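Side-chain contact in esterase (Pseudomonas putida, PDB 1ZOI), which hydrolyses esters stereoselectively, as an alpha/beta hydrolase associated with the synthesis of D-beta-acetylthioisobutyric acid: residues V104-M107 against A108-E112. Numbering follows the deposited sequence.
Sequences VRYM and ARHPE. Unlike the reference sequence in segment 108-112: Glu112 (reference Ala).
Tyr106 and His110, four residues apart, meet through their aromatic side chains: CE1 of Tyr106 lies 3.6 Å from CB of His110, and CD1 of Tyr106 is equally near CD2 of His110. The ring planes are inclined at 30° with centroids 5.3 Å apart, an offset arrangement with little overlap. With CG of Tyr106 anti to the backbone N, the phenol is carried along the helix toward the turn that His110 begins.

Polar bonds fix the imidazole's rotation. ND1 of His110 donates to the syn lone pair of Glu112 OE1 at 2.8 Å, with the carboxylate oxygen nearly in the ring plane, while NE2 is hydrogen-bonded to Asp77. A water donates to both Tyr106 OH and Glu112 OE1, and the phenol oxygen is also bonded to Asp113.

This is the C-terminal end of helix 98-109, the crossover helix between parallel strands 92-96 and 118-121 of the alpha/beta hydrolase sheet. Two backbone bonds close it: Arg109 N to Arg105 O is nearly straight (170°), whereas His110 N to Tyr106 O is more bent (133°).

Among the aliphatic contacts, CD of Arg105 touches CD of Arg109 at 3.9 Å. Their guanidinium groups converge on acidic partners: both form salt bridges with Asp73, and Arg105 adds Asp211, Arg109 Asp77.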
loop_
_atom_site.group_PDB
_atom_site.type_symbol
_atom_site.label_atom_id
_atom_site.label_comp_id
_atom_site.label_asym_id
_atom_site.label_seq_id
_atom_site.Cartn_x
_atom_site.Cartn_y
_atom_site.Cartn_z
ATOM N N VAL A 104 18.950 7.339 20.318
ATOM C CA VAL A 104 19.510 7.672 21.624
ATOM C C VAL A 104 19.105 6.670 22.709
ATOM O O VAL A 104 19.933 6.273 23.529
ATOM C CB VAL A 104 19.092 9.106 22.038
ATOM C CG1 VAL A 104 19.492 9.391 23.465
ATOM C CG2 VAL A 104 19.760 10.115 21.110
ATOM N N ARG A 105 17.842 6.252 22.718
ATOM C CA ARG A 105 17.394 5.290 23.723
ATOM C C ARG A 105 18.065 3.938 23.467
ATOM O O ARG A 105 18.413 3.221 24.403
ATOM C CB ARG A 105 15.862 5.160 23.698
ATOM C CG ARG A 105 15.261 4.174 24.717
ATOM C CD ARG A 105 15.731 4.424 26.153
ATOM N NE ARG A 105 15.509 5.792 26.617
ATOM C CZ ARG A 105 14.383 6.246 27.163
ATOM N NH1 ARG A 105 13.335 5.445 27.332
ATOM N NH2 ARG A 105 14.306 7.514 27.546
ATOM N N TYR A 106 18.265 3.598 22.196
ATOM C CA TYR A 106 18.916 2.340 21.852
ATOM C C TYR A 106 20.347 2.303 22.374
ATOM O O TYR A 106 20.769 1.326 22.997
ATOM C CB TYR A 106 18.953 2.139 20.337
ATOM C CG TYR A 106 19.761 0.927 19.933
ATOM C CD1 TYR A 106 19.326 -0.359 20.252
ATOM C CD2 TYR A 106 20.976 1.066 19.264
ATOM C CE1 TYR A 106 20.080 -1.477 19.920
ATOM C CE2 TYR A 106 21.744 -0.048 18.923
ATOM C CZ TYR A 106 21.290 -1.317 19.255
ATOM O OH TYR A 106 22.031 -2.429 18.923
ATOM N N MET A 107 21.091 3.368 22.096
ATOM C CA MET A 107 22.486 3.471 22.512
ATOM C C MET A 107 22.626 3.490 24.022
ATOM O O MET A 107 23.704 3.212 24.558
ATOM C CB MET A 107 23.116 4.733 21.926
ATOM C CG MET A 107 23.117 4.757 20.404
ATOM S SD MET A 107 23.790 6.262 19.704
ATOM C CE MET A 107 22.596 7.450 20.226
ATOM N N ALA A 108 21.534 3.821 24.702
ATOM C CA ALA A 108 21.531 3.882 26.153
ATOM C C ALA A 108 21.191 2.544 26.816
ATOM O O ALA A 108 21.903 2.109 27.717
ATOM C CB ALA A 108 20.566 4.968 26.619
ATOM N N ARG A 109 20.118 1.875 26.396
ATOM C CA ARG A 109 19.811 0.602 27.047
ATOM C C ARG A 109 20.461 -0.625 26.416
ATOM O O ARG A 109 20.333 -1.733 26.935
ATOM C CB ARG A 109 18.293 0.393 27.215
ATOM C CG ARG A 109 17.425 0.510 25.989
ATOM C CD ARG A 109 15.941 0.550 26.405
ATOM N NE ARG A 109 15.364 -0.768 26.687
ATOM C CZ ARG A 109 14.654 -1.067 27.774
ATOM N NH1 ARG A 109 14.430 -0.150 28.708
ATOM N NH2 ARG A 109 14.140 -2.283 27.920
ATOM N N HIS A 110 21.181 -0.428 25.315
ATOM C CA HIS A 110 21.870 -1.534 24.658
ATOM C C HIS A 110 23.344 -1.208 24.430
ATOM O O HIS A 110 23.825 -1.199 23.298
ATOM C CB HIS A 110 21.183 -1.872 23.336
ATOM C CG HIS A 110 19.852 -2.530 23.513
ATOM N ND1 HIS A 110 19.718 -3.835 23.935
ATOM C CD2 HIS A 110 18.594 -2.044 23.387
ATOM C CE1 HIS A 110 18.436 -4.124 24.065
ATOM N NE2 HIS A 110 17.733 -3.054 23.740
ATOM N N PRO A 111 24.083 -0.945 25.519
ATOM C CA PRO A 111 25.507 -0.612 25.457
ATOM C C PRO A 111 26.398 -1.721 24.901
ATOM O O PRO A 111 27.507 -1.449 24.442
ATOM C CB PRO A 111 25.838 -0.272 26.907
ATOM C CG PRO A 111 24.944 -1.193 27.664
ATOM C CD PRO A 111 23.635 -1.043 26.920
ATOM N N GLU A 112 25.919 -2.963 24.945
ATOM C CA GLU A 112 26.698 -4.090 24.435
ATOM C C GLU A 112 27.054 -3.875 22.968
ATOM O O GLU A 112 28.053 -4.407 22.479
ATOM C CB GLU A 112 25.929 -5.409 24.597
ATOM C CG GLU A 112 24.624 -5.500 23.818
ATOM C CD GLU A 112 23.478 -4.760 24.484
ATOM O OE1 GLU A 112 22.378 -4.723 23.892
ATOM O OE2 GLU A 112 23.670 -4.224 25.596
HETATM O O HOH W 1 21.930 -4.698 20.653
#